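Local coordinates for putative lipoprotein (Bacteroides fragilis, PDB 3QNK) that is of unknown function but, as a SusD-family outer-membrane lipoprotein, probably binds glycans at the cell surface for uptake through a partner transporter, at residues D26-I31 and K176-K181; V111-A116 and K181-A186; T293-A298 and Q302-N307; G310-R315 and I323-S328. All coordinates share one frame; numbering follows the deposited sequence.

Contact 1 of 4, residues D26-I31 and K176-K181; sequences DLYSEI and KGRATK
Tyr28 reaches from helix 17-29 to the backbone between Arg178 and Ala179, tying a helix of the SusD-like alpha-alpha superhelix to the loop that leads into helix 181-194. Its CG stands opposite the carbonyl carbon and beside the backbone N (chi1 -85°), which sends the long ring straight out from the helix. The phenol oxygen then arrives in front of the peptide: Ala179 N donates to Tyr28 OH over 2.8 Å, nearly straight at 166°, and this N lies close to the ring plane. The same oxygen is hydrogen-bonded to Glu110 OE1, so one hydroxyl joins helix 17-29, the loop and helix 101-126. A tyrosine suits the place because its rigid ring carries the hydroxyl the distance from helix to loop, and that hydroxyl can accept and donate at once.

Arg178 crosses the tyrosine side chain at about a right angle. Its chain runs extended from CG to NE, and the guanidinium turns an edge to the ring, with Arg178 NH1 4.0 Å from Tyr28 CE2. The two planes are 62° apart, so this is no stack; Arg178 NH1 also has a long, weak ion pair with Glu110 OE1. Gly177, just before Arg178, has a positive phi, a backbone shape that residues with a side chain seldom take. Small enough to sit close beside the hydroxyl, Ala179 brings its CB to 3.5 Å from Tyr28 OH.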
loop_
_atom_site.group_PDB
_atom_site.type_symbol
_atom_site.label_atom_id
_atom_site.label_comp_id
_atom_site.label_asym_id
_atom_site.label_seq_id
_atom_site.Cartn_x
_atom_site.Cartn_y
_atom_site.Cartn_z
ATOM N N ASP B 26 10.533 14.498 4.323
ATOM C CA ASP B 26 9.925 13.273 3.805
ATOM C C ASP B 26 9.506 12.370 4.952
ATOM O O ASP B 26 8.455 11.729 4.872
ATOM C CB ASP B 26 10.889 12.552 2.863
ATOM C CG ASP B 26 10.302 11.342 2.164
ATOM O OD1 ASP B 26 9.250 11.493 1.511
ATOM O OD2 ASP B 26 10.937 10.253 2.216
ATOM N N LEU B 27 10.319 12.333 6.033
ATOM C CA LEU B 27 10.022 11.516 7.210
ATOM C C LEU B 27 8.807 12.078 7.939
ATOM O O LEU B 27 7.964 11.308 8.396
ATOM C CB LEU B 27 11.230 11.398 8.154
ATOM C CG LEU B 27 12.448 10.657 7.625
ATOM C CD1 LEU B 27 13.638 10.859 8.531
ATOM C CD2 LEU B 27 12.184 9.199 7.513
ATOM N N TYR B 28 8.682 13.403 8.002
ATOM C CA TYR B 28 7.503 14.028 8.604
ATOM C C TYR B 28 6.278 13.733 7.744
ATOM O O TYR B 28 5.199 13.491 8.282
ATOM C CB TYR B 28 7.682 15.547 8.752
ATOM C CG TYR B 28 8.400 15.991 10.008
ATOM C CD1 TYR B 28 7.726 16.074 11.230
ATOM C CD2 TYR B 28 9.725 16.428 9.962
ATOM C CE1 TYR B 28 8.372 16.529 12.384
ATOM C CE2 TYR B 28 10.386 16.865 11.112
ATOM C CZ TYR B 28 9.703 16.927 12.319
ATOM O OH TYR B 28 10.355 17.358 13.457
ATOM N N SER B 29 6.455 13.716 6.405
ATOM C CA SER B 29 5.377 13.446 5.446
ATOM C C SER B 29 4.850 12.001 5.599
ATOM O O SER B 29 3.726 11.706 5.182
ATOM C CB SER B 29 5.835 13.735 4.015
ATOM O OG SER B 29 6.051 12.566 3.241
ATOM N N GLU B 30 5.638 11.126 6.251
ATOM C CA GLU B 30 5.250 9.746 6.513
ATOM C C GLU B 30 4.258 9.652 7.673
ATOM O O GLU B 30 3.737 8.569 7.919
ATOM C CB GLU B 30 6.473 8.857 6.776
ATOM C CG GLU B 30 7.252 8.487 5.524
ATOM C CD GLU B 30 6.546 7.721 4.424
ATOM O OE1 GLU B 30 5.516 7.062 4.698
ATOM O OE2 GLU B 30 7.051 7.762 3.280
ATOM N N ILE B 31 3.971 10.764 8.374
ATOM C CA ILE B 31 2.972 10.746 9.442
ATOM C C ILE B 31 1.611 10.571 8.763
ATOM O O ILE B 31 1.246 11.374 7.887
ATOM C CB ILE B 31 3.020 12.006 10.354
ATOM C CG1 ILE B 31 4.347 12.118 11.105
ATOM C CG2 ILE B 31 1.825 12.011 11.329
ATOM C CD1 ILE B 31 4.602 13.526 11.644
ATOM N N LYS B 176 8.434 26.471 12.570
ATOM C CA LYS B 176 7.283 26.119 13.421
ATOM C C LYS B 176 6.506 24.972 12.753
ATOM O O LYS B 176 6.276 25.041 11.544
ATOM C CB LYS B 176 6.388 27.342 13.677
ATOM N N GLY B 177 6.194 23.915 13.520
ATOM C CA GLY B 177 5.523 22.697 13.044
ATOM C C GLY B 177 6.321 21.414 13.315
ATOM O O GLY B 177 5.761 20.308 13.405
ATOM N N ARG B 178 7.661 21.576 13.469
ATOM C CA ARG B 178 8.640 20.527 13.769
ATOM C C ARG B 178 8.382 19.924 15.184
ATOM O O ARG B 178 7.589 20.462 15.963
ATOM C CB ARG B 178 10.080 21.116 13.670
ATOM C CG ARG B 178 10.604 21.437 12.251
ATOM C CD ARG B 178 12.147 21.591 12.217
ATOM N NE ARG B 178 12.710 21.993 10.912
ATOM C CZ ARG B 178 13.000 21.168 9.894
ATOM N NH1 ARG B 178 12.761 19.863 9.992
ATOM N NH2 ARG B 178 13.505 21.651 8.766
ATOM N N ALA B 179 9.049 18.817 15.513
ATOM C CA ALA B 179 8.959 18.205 16.834
ATOM C C ALA B 179 9.774 19.012 17.852
ATOM O O ALA B 179 10.923 19.369 17.593
ATOM C CB ALA B 179 9.472 16.786 16.768
ATOM N N THR B 180 9.187 19.290 19.015
ATOM C CA THR B 180 9.850 20.031 20.102
ATOM C C THR B 180 10.223 19.105 21.241
ATOM O O THR B 180 9.831 17.927 21.235
ATOM C CB THR B 180 8.918 21.131 20.629
ATOM O OG1 THR B 180 7.612 20.582 20.950
ATOM C CG2 THR B 180 8.813 22.307 19.655
ATOM N N LYS B 181 10.948 19.641 22.236
ATOM C CA LYS B 181 11.325 18.941 23.458
ATOM C C LYS B 181 10.020 18.511 24.165
ATOM O O LYS B 181 9.879 17.354 24.570
ATOM C CB LYS B 181 12.180 19.887 24.312
ATOM C CG LYS B 181 12.938 19.297 25.485
ATOM C CD LYS B 181 13.653 20.439 26.225
ATOM C CE LYS B 181 15.018 20.067 26.757
ATOM N NZ LYS B 181 16.014 19.737 25.684
#

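Contact 2 of 4, residues V111-A116 and K181-A186; sequences VHFLRA and KGAAYA
Ala183, one of the two alanines that meet Phe113, has its backbone N hydrogen-bonded to Thr180 OG1, an oxygen that Tyr213 OH also holds. This is the N-cap of helix 181-194: an amide in the first turn has no earlier carbonyl to bond, and the threonine hydroxyl serves it instead.

Across the contact Phe113 does all the reaching, packing helix 101-126 against helix 181-194 of the alpha-alpha superhelix. Its CG lies opposite the backbone N (chi1 174°), and the ring is carried out flat toward the first turn of the other helix. There Phe113 CE1 comes 3.6 Å from Ala183 O, which sits off the ring edge near its plane, where the weakly positive ring hydrogens may favour a carbonyl oxygen. The same corner packs on the methyl group, Phe113 CE1 to Ala183 CB being 4.0 Å. One atom back along the rim, Phe113 CD1 lies 3.8 Å from Ala184 CA, which it meets obliquely.

Alanines suit the receiving helix because their short side chains let the ring come right down to the backbone; the CA atoms of Phe113 and Ala184 are only 6.2 Å apart. A phenylalanine suits the other side, filling the interface without a polar end to satisfy. Its ring also meets Phe240 edge-to-face and touches Ala179, while Arg115, on another side of its helix, forms a salt bridge with Asp159. With no hydrogen bond between the two segments, the contact probably rests mainly on close apolar packing and burial, with at most a weak electrostatic share from the carbonyl.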
loop_
_atom_site.group_PDB
_atom_site.type_symbol
_atom_site.label_atom_id
_atom_site.label_comp_id
_atom_site.label_asym_id
_atom_site.label_seq_id
_atom_site.Cartn_x
_atom_site.Cartn_y
_atom_site.Cartn_z
ATOM N N VAL B 111 14.290 12.735 14.020
ATOM C CA VAL B 111 14.174 11.374 13.487
ATOM C C VAL B 111 13.957 10.381 14.642
ATOM O O VAL B 111 13.177 9.432 14.466
ATOM C CB VAL B 111 15.375 10.999 12.590
ATOM C CG1 VAL B 111 15.152 9.657 11.914
ATOM C CG2 VAL B 111 15.601 12.076 11.527
ATOM N N HIS B 112 14.564 10.635 15.838
ATOM C CA HIS B 112 14.338 9.791 17.024
ATOM C C HIS B 112 12.874 9.853 17.429
ATOM O O HIS B 112 12.272 8.811 17.721
ATOM C CB HIS B 112 15.217 10.198 18.214
ATOM C CG HIS B 112 16.597 9.630 18.147
ATOM N ND1 HIS B 112 16.829 8.269 18.322
ATOM C CD2 HIS B 112 17.774 10.247 17.875
ATOM C CE1 HIS B 112 18.135 8.108 18.152
ATOM N NE2 HIS B 112 18.744 9.271 17.884
ATOM N N PHE B 113 12.297 11.083 17.422
ATOM C CA PHE B 113 10.901 11.341 17.763
ATOM C C PHE B 113 9.990 10.634 16.781
ATOM O O PHE B 113 9.022 10.009 17.205
ATOM C CB PHE B 113 10.607 12.864 17.784
ATOM C CG PHE B 113 9.147 13.206 17.979
ATOM C CD1 PHE B 113 8.566 13.152 19.243
ATOM C CD2 PHE B 113 8.339 13.516 16.891
ATOM C CE1 PHE B 113 7.216 13.434 19.419
ATOM C CE2 PHE B 113 6.986 13.817 17.067
ATOM C CZ PHE B 113 6.432 13.761 18.331
ATOM N N LEU B 114 10.302 10.744 15.464
ATOM C CA LEU B 114 9.501 10.136 14.403
ATOM C C LEU B 114 9.576 8.616 14.447
ATOM O O LEU B 114 8.531 7.979 14.375
ATOM C CB LEU B 114 9.881 10.675 13.016
ATOM C CG LEU B 114 9.420 12.124 12.743
ATOM C CD1 LEU B 114 10.057 12.665 11.492
ATOM C CD2 LEU B 114 7.910 12.235 12.616
ATOM N N ARG B 115 10.771 8.031 14.639
ATOM C CA ARG B 115 10.895 6.570 14.703
ATOM C C ARG B 115 10.123 6.013 15.895
ATOM O O ARG B 115 9.490 4.959 15.768
ATOM C CB ARG B 115 12.366 6.109 14.744
ATOM C CG ARG B 115 12.508 4.588 14.590
ATOM C CD ARG B 115 13.928 4.147 14.417
ATOM N NE ARG B 115 14.684 4.314 15.652
ATOM C CZ ARG B 115 15.932 3.897 15.819
ATOM N NH1 ARG B 115 16.574 3.281 14.828
ATOM N NH2 ARG B 115 16.554 4.099 16.971
ATOM N N ALA B 116 10.150 6.735 17.035
ATOM C CA ALA B 116 9.427 6.375 18.255
ATOM C C ALA B 116 7.928 6.401 18.000
ATOM O O ALA B 116 7.210 5.476 18.382
ATOM C CB ALA B 116 9.790 7.336 19.369
ATOM N N LYS B 181 10.948 19.641 22.236
ATOM C CA LYS B 181 11.325 18.941 23.458
ATOM C C LYS B 181 10.020 18.511 24.165
ATOM O O LYS B 181 9.879 17.354 24.570
ATOM C CB LYS B 181 12.180 19.887 24.312
ATOM C CG LYS B 181 12.938 19.297 25.485
ATOM C CD LYS B 181 13.653 20.439 26.225
ATOM C CE LYS B 181 15.018 20.067 26.757
ATOM N NZ LYS B 181 16.014 19.737 25.684
ATOM N N GLY B 182 9.042 19.417 24.172
ATOM C CA GLY B 182 7.712 19.210 24.726
ATOM C C GLY B 182 6.960 18.092 24.055
ATOM O O GLY B 182 6.374 17.252 24.743
ATOM N N ALA B 183 6.987 18.042 22.706
ATOM C CA ALA B 183 6.322 16.971 21.963
ATOM C C ALA B 183 6.896 15.612 22.366
ATOM O O ALA B 183 6.133 14.680 22.617
ATOM C CB ALA B 183 6.463 17.202 20.466
ATOM N N ALA B 184 8.234 15.522 22.505
ATOM C CA ALA B 184 8.912 14.284 22.895
ATOM C C ALA B 184 8.504 13.862 24.312
ATOM O O ALA B 184 8.149 12.703 24.508
ATOM C CB ALA B 184 10.413 14.448 22.796
ATOM N N TYR B 185 8.490 14.805 25.281
ATOM C CA TYR B 185 8.088 14.506 26.654
ATOM C C TYR B 185 6.619 14.123 26.714
ATOM O O TYR B 185 6.265 13.163 27.413
ATOM C CB TYR B 185 8.376 15.687 27.590
ATOM C CG TYR B 185 9.772 15.691 28.182
ATOM C CD1 TYR B 185 10.175 14.703 29.079
ATOM C CD2 TYR B 185 10.660 16.739 27.920
ATOM C CE1 TYR B 185 11.458 14.706 29.628
ATOM C CE2 TYR B 185 11.933 16.776 28.498
ATOM C CZ TYR B 185 12.327 15.758 29.353
ATOM O OH TYR B 185 13.586 15.784 29.915
ATOM N N ALA B 186 5.764 14.850 25.965
ATOM C CA ALA B 186 4.333 14.569 25.893
ATOM C C ALA B 186 4.083 13.160 25.311
ATOM O O ALA B 186 3.301 12.414 25.900
ATOM C CB ALA B 186 3.623 15.627 25.071
#

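Contact 3 of 4, residues T293-A298 and Q302-N307; sequences TQYSQA and QVFDIN
Tyr295 and Phe304 form an edge-to-face (T-shaped) aromatic pair across a short connection in the chain. The tyrosine supplies the edge: its CD2 stands over the centre of the phenylalanine ring, and Tyr295 CE2 comes 3.8 Å from Phe304 CD1. The planes are almost perpendicular, at 83°, with the centroids 5.1 Å apart, so ring hydrogens of Tyr295 point into the pi cloud of Phe304. Aromatic residues suit both places, since flat rings offer the C-H edge and the pi face that this pairing uses. CG of Phe304, opposite the carbonyl carbon (chi1 -53°), puts the ring toward the 295-298 turn.

Apolar packing completes the surroundings of Phe304. Ala298 CB meets the rim near the ring plane, 3.8 Å from Phe304 CZ, where a single methyl fits. Gln302 CG lies over the face turned from Tyr295, toward its rim, so the aliphatic part of the glutamine is what covers the ring.

Hydrogen bonds shape each segment separately. Ala298 N donates to Tyr295 O over 3.0 Å, closing a type I beta turn that brings both residues to the same ring. At the end of the strand, Asp305 OD1 accepts from Asn307 N at 2.9 Å, an Asx turn.

Strand 304-305 is an outer strand of an antiparallel sheet, paired with strand 480-488, whose Phe481 meets the Phe304 ring; the turn 295-298 touches Val483 of that strand through Tyr295 and Ala298, and helix 278-283 through Tyr295, Ser296 and Gln297.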
loop_
_atom_site.group_PDB
_atom_site.type_symbol
_atom_site.label_atom_id
_atom_site.label_comp_id
_atom_site.label_asym_id
_atom_site.label_seq_id
_atom_site.Cartn_x
_atom_site.Cartn_y
_atom_site.Cartn_z
ATOM N N THR B 293 -30.038 13.383 31.913
ATOM C CA THR B 293 -30.951 12.241 31.817
ATOM C C THR B 293 -30.280 11.209 30.871
ATOM O O THR B 293 -29.638 11.594 29.871
ATOM C CB THR B 293 -32.344 12.691 31.357
ATOM O OG1 THR B 293 -32.880 13.581 32.331
ATOM C CG2 THR B 293 -33.320 11.529 31.200
ATOM N N GLN B 294 -30.356 9.917 31.238
ATOM C CA GLN B 294 -29.767 8.834 30.435
ATOM C C GLN B 294 -30.841 8.282 29.537
ATOM O O GLN B 294 -31.930 7.956 30.024
ATOM C CB GLN B 294 -29.165 7.730 31.324
ATOM C CG GLN B 294 -28.187 8.183 32.403
ATOM C CD GLN B 294 -26.932 8.753 31.844
ATOM O OE1 GLN B 294 -26.008 8.031 31.498
ATOM N NE2 GLN B 294 -26.871 10.070 31.749
ATOM N N TYR B 295 -30.557 8.169 28.224
ATOM C CA TYR B 295 -31.565 7.693 27.275
ATOM C C TYR B 295 -31.247 6.355 26.647
ATOM O O TYR B 295 -32.161 5.754 26.107
ATOM C CB TYR B 295 -31.771 8.726 26.170
ATOM C CG TYR B 295 -32.381 10.009 26.680
ATOM C CD1 TYR B 295 -31.585 11.029 27.187
ATOM C CD2 TYR B 295 -33.762 10.211 26.647
ATOM C CE1 TYR B 295 -32.143 12.214 27.665
ATOM C CE2 TYR B 295 -34.328 11.395 27.106
ATOM C CZ TYR B 295 -33.516 12.389 27.626
ATOM O OH TYR B 295 -34.066 13.555 28.089
ATOM N N SER B 296 -29.987 5.875 26.692
ATOM C CA SER B 296 -29.594 4.640 25.999
ATOM C C SER B 296 -30.436 3.452 26.323
ATOM O O SER B 296 -30.705 2.666 25.413
ATOM C CB SER B 296 -28.139 4.292 26.269
ATOM O OG SER B 296 -27.308 5.285 25.695
ATOM N N GLN B 297 -30.868 3.296 27.592
ATOM C CA GLN B 297 -31.645 2.116 28.003
ATOM C C GLN B 297 -33.154 2.380 28.008
ATOM O O GLN B 297 -33.925 1.570 28.544
ATOM C CB GLN B 297 -31.167 1.579 29.362
ATOM C CG GLN B 297 -29.650 1.256 29.449
ATOM C CD GLN B 297 -29.075 0.476 28.281
ATOM O OE1 GLN B 297 -29.565 -0.605 27.940
ATOM N NE2 GLN B 297 -27.990 1.005 27.664
ATOM N N ALA B 298 -33.586 3.466 27.333
ATOM C CA ALA B 298 -34.998 3.796 27.199
ATOM C C ALA B 298 -35.711 2.752 26.354
ATOM O O ALA B 298 -35.102 2.251 25.393
ATOM C CB ALA B 298 -35.148 5.160 26.560
ATOM N N GLN B 302 -40.971 4.339 23.505
ATOM C CA GLN B 302 -41.076 5.603 24.237
ATOM C C GLN B 302 -40.795 6.786 23.357
ATOM O O GLN B 302 -39.733 6.823 22.725
ATOM C CB GLN B 302 -40.114 5.632 25.431
ATOM C CG GLN B 302 -40.311 6.904 26.232
ATOM C CD GLN B 302 -40.026 6.844 27.705
ATOM O OE1 GLN B 302 -39.224 6.031 28.230
ATOM N NE2 GLN B 302 -40.639 7.791 28.384
ATOM N N VAL B 303 -41.702 7.787 23.362
ATOM C CA VAL B 303 -41.490 8.983 22.564
ATOM C C VAL B 303 -41.149 10.154 23.486
ATOM O O VAL B 303 -41.832 10.386 24.490
ATOM C CB VAL B 303 -42.694 9.286 21.654
ATOM C CG1 VAL B 303 -42.449 10.527 20.804
ATOM C CG2 VAL B 303 -43.025 8.091 20.750
ATOM N N PHE B 304 -40.066 10.859 23.155
ATOM C CA PHE B 304 -39.625 12.035 23.865
ATOM C C PHE B 304 -39.768 13.275 23.025
ATOM O O PHE B 304 -39.660 13.199 21.809
ATOM C CB PHE B 304 -38.177 11.910 24.273
ATOM C CG PHE B 304 -37.877 10.649 25.025
ATOM C CD1 PHE B 304 -38.000 10.603 26.419
ATOM C CD2 PHE B 304 -37.449 9.503 24.351
ATOM C CE1 PHE B 304 -37.700 9.436 27.120
ATOM C CE2 PHE B 304 -37.122 8.352 25.053
ATOM C CZ PHE B 304 -37.240 8.323 26.431
ATOM N N ASP B 305 -40.000 14.425 23.678
ATOM C CA ASP B 305 -40.064 15.725 23.032
ATOM C C ASP B 305 -38.820 16.474 23.425
ATOM O O ASP B 305 -38.563 16.672 24.614
ATOM C CB ASP B 305 -41.330 16.495 23.423
ATOM C CG ASP B 305 -41.567 17.746 22.597
ATOM O OD1 ASP B 305 -40.779 18.719 22.747
ATOM O OD2 ASP B 305 -42.551 17.761 21.808
ATOM N N ILE B 306 -38.039 16.880 22.424
ATOM C CA ILE B 306 -36.759 17.575 22.556
ATOM C C ILE B 306 -36.867 18.817 23.475
ATOM O O ILE B 306 -35.882 19.229 24.073
ATOM C CB ILE B 306 -36.276 17.925 21.117
ATOM C CG1 ILE B 306 -34.785 17.788 20.991
ATOM C CG2 ILE B 306 -36.814 19.257 20.545
ATOM C CD1 ILE B 306 -34.279 17.942 19.542
ATOM N N ASN B 307 -38.076 19.375 23.605
ATOM C CA ASN B 307 -38.349 20.563 24.395
ATOM C C ASN B 307 -38.924 20.242 25.773
ATOM O O ASN B 307 -38.622 20.990 26.696
ATOM C CB ASN B 307 -39.254 21.529 23.627
ATOM C CG ASN B 307 -38.587 22.084 22.362
ATOM O OD1 ASN B 307 -39.151 22.047 21.254
ATOM N ND2 ASN B 307 -37.348 22.588 22.475
#

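Contact 4 of 4, residues G310-R315 and I323-S328; sequences GIYEGR and IVFHGS
Tyr312 and Phe325 make an offset (parallel-displaced) stack that joins two beta turns, type I over Gly310-Glu313 and type II over Phe325-Ser328, one before and one after the short helix 317-322 in the chain. Their centroids are 4.5 Å apart and the planes 24° from parallel. Because the two side chains run in opposite directions, each CB lands over the other's ring: Phe325 CB is 3.9 Å from the Tyr312 centroid, almost on the normal, and Tyr312 CB is 4.0 Å from the Phe325 centroid. These CH-pi contacts add to the ring overlap, and flat residues suit such a sandwich. Ile311 CG2 covers the far face of Tyr312, an aliphatic branch on an apolar surface.

His326 adds less area. Its carbonyl O lies obliquely at the tyrosine ring, while its imidazole stacks on Phe475 and is held by Arg343 N and Pro478 O. A water links the segments: it accepts from His326 N and bonds to Tyr312 OH, both at 2.8 Å, and Tyr359 OH also bonds that phenol. A tyrosine suits the place because its ring stacks while its hydroxyl reaches the water and Tyr359. Gly327 takes the positive phi of the third place in the type II turn.

Phe325 CG lies between its backbone N and carbonyl carbon (chi1 51°), folding the ring over its own turn. There Ser328 OG sits above the ring centre and accepts from Phe325 N at 2.8 Å.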
loop_
_atom_site.group_PDB
_atom_site.type_symbol
_atom_site.label_atom_id
_atom_site.label_comp_id
_atom_site.label_asym_id
_atom_site.label_seq_id
_atom_site.Cartn_x
_atom_site.Cartn_y
_atom_site.Cartn_z
ATOM N N GLY B 310 -34.986 17.760 28.321
ATOM C CA GLY B 310 -34.051 18.769 27.807
ATOM C C GLY B 310 -32.799 18.172 27.232
ATOM O O GLY B 310 -31.695 18.675 27.499
ATOM N N ILE B 311 -32.977 17.071 26.468
ATOM C CA ILE B 311 -31.904 16.225 25.959
ATOM C C ILE B 311 -30.672 17.045 25.525
ATOM O O ILE B 311 -29.577 16.747 26.016
ATOM C CB ILE B 311 -32.359 15.200 24.886
ATOM C CG1 ILE B 311 -31.203 14.280 24.490
ATOM C CG2 ILE B 311 -33.036 15.859 23.677
ATOM C CD1 ILE B 311 -31.513 12.925 24.191
ATOM N N TYR B 312 -30.853 18.112 24.727
ATOM C CA TYR B 312 -29.711 18.891 24.233
ATOM C C TYR B 312 -29.565 20.264 24.901
ATOM O O TYR B 312 -28.750 21.061 24.450
ATOM C CB TYR B 312 -29.779 19.042 22.695
ATOM C CG TYR B 312 -29.980 17.723 21.975
ATOM C CD1 TYR B 312 -29.210 16.603 22.293
ATOM C CD2 TYR B 312 -30.926 17.596 20.964
ATOM C CE1 TYR B 312 -29.381 15.397 21.625
ATOM C CE2 TYR B 312 -31.129 16.380 20.310
ATOM C CZ TYR B 312 -30.356 15.282 20.649
ATOM O OH TYR B 312 -30.514 14.084 20.000
ATOM N N GLU B 313 -30.315 20.518 25.997
ATOM C CA GLU B 313 -30.295 21.734 26.796
ATOM C C GLU B 313 -29.421 21.564 28.054
ATOM O O GLU B 313 -29.353 20.488 28.638
ATOM C CB GLU B 313 -31.748 22.087 27.208
ATOM C CG GLU B 313 -32.589 22.800 26.145
ATOM C CD GLU B 313 -34.104 22.649 26.207
ATOM O OE1 GLU B 313 -34.638 22.412 27.316
ATOM O OE2 GLU B 313 -34.761 22.783 25.144
ATOM N N GLY B 314 -28.776 22.643 28.448
ATOM C CA GLY B 314 -28.006 22.797 29.684
ATOM C C GLY B 314 -26.749 21.992 29.907
ATOM O O GLY B 314 -26.272 21.908 31.049
ATOM N N ARG B 315 -26.178 21.449 28.821
ATOM C CA ARG B 315 -24.970 20.620 28.875
ATOM C C ARG B 315 -23.709 21.444 29.059
ATOM O O ARG B 315 -23.725 22.665 28.857
ATOM C CB ARG B 315 -24.851 19.795 27.585
ATOM C CG ARG B 315 -25.939 18.755 27.365
ATOM C CD ARG B 315 -26.102 17.717 28.467
ATOM N NE ARG B 315 -27.181 16.826 28.075
ATOM C CZ ARG B 315 -27.015 15.554 27.744
ATOM N NH1 ARG B 315 -25.834 14.969 27.900
ATOM N NH2 ARG B 315 -28.046 14.836 27.308
ATOM N N ILE B 323 -20.612 17.530 19.578
ATOM C CA ILE B 323 -21.768 16.884 18.984
ATOM C C ILE B 323 -22.603 17.801 18.099
ATOM O O ILE B 323 -23.034 18.870 18.538
ATOM C CB ILE B 323 -22.639 16.256 20.133
ATOM C CG1 ILE B 323 -21.821 15.356 21.113
ATOM C CG2 ILE B 323 -23.860 15.518 19.615
ATOM C CD1 ILE B 323 -20.912 14.227 20.494
ATOM N N VAL B 324 -22.869 17.328 16.863
ATOM C CA VAL B 324 -23.798 17.903 15.896
ATOM C C VAL B 324 -25.073 17.051 16.069
ATOM O O VAL B 324 -25.044 15.833 15.811
ATOM C CB VAL B 324 -23.258 17.917 14.429
ATOM C CG1 VAL B 324 -24.310 18.442 13.449
ATOM C CG2 VAL B 324 -21.966 18.702 14.315
ATOM N N PHE B 325 -26.160 17.687 16.567
ATOM C CA PHE B 325 -27.438 17.023 16.866
ATOM C C PHE B 325 -28.638 17.736 16.169
ATOM O O PHE B 325 -28.474 18.765 15.534
ATOM C CB PHE B 325 -27.660 16.947 18.394
ATOM C CG PHE B 325 -27.472 18.301 19.050
ATOM C CD1 PHE B 325 -28.503 19.235 19.067
ATOM C CD2 PHE B 325 -26.253 18.652 19.626
ATOM C CE1 PHE B 325 -28.309 20.492 19.610
ATOM C CE2 PHE B 325 -26.069 19.910 20.177
ATOM C CZ PHE B 325 -27.091 20.828 20.143
ATOM N N HIS B 326 -29.837 17.137 16.253
ATOM C CA HIS B 326 -31.042 17.695 15.658
ATOM C C HIS B 326 -31.223 19.098 16.173
ATOM O O HIS B 326 -31.314 19.306 17.383
ATOM C CB HIS B 326 -32.250 16.829 15.994
ATOM C CG HIS B 326 -33.529 17.316 15.379
ATOM N ND1 HIS B 326 -33.788 17.147 14.027
ATOM C CD2 HIS B 326 -34.593 17.936 15.947
ATOM C CE1 HIS B 326 -34.985 17.659 13.822
ATOM N NE2 HIS B 326 -35.510 18.142 14.939
ATOM N N GLY B 327 -31.195 20.058 15.263
ATOM C CA GLY B 327 -31.360 21.466 15.604
ATOM C C GLY B 327 -30.079 22.263 15.733
ATOM O O GLY B 327 -30.149 23.466 15.994
ATOM N N SER B 328 -28.910 21.618 15.556
ATOM C CA SER B 328 -27.609 22.291 15.588
ATOM C C SER B 328 -27.451 23.205 14.381
ATOM O O SER B 328 -27.772 22.804 13.247
ATOM C CB SER B 328 -26.444 21.293 15.567
ATOM O OG SER B 328 -26.353 20.431 16.682
HETATM O O HOH W 1 -29.848 14.505 17.299
#

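How the contacts relate
The four contacts form two pairs on opposite sides of the chain's centre. Contacts 1 and 2 share Lys181 and have centres about 9 Å apart; their segments alternate along the chain, and Ala179 CB packs 3.5 Å from Phe113 CD2, so the loop before helix 181-194 and its first turn both rest on helix 101-126. Contacts 3 and 4 follow in series, with centres about 12 Å apart. Ile306 CD1 bridges them, 3.6 Å from Tyr312 CE2 and equally near His326 CD2, while Tyr295 packs on Ile311. Between the pairs, centres lie about 38 to 46 Å apart and nothing touches: one pair belongs to the helical superhelix, the other to strands and turns.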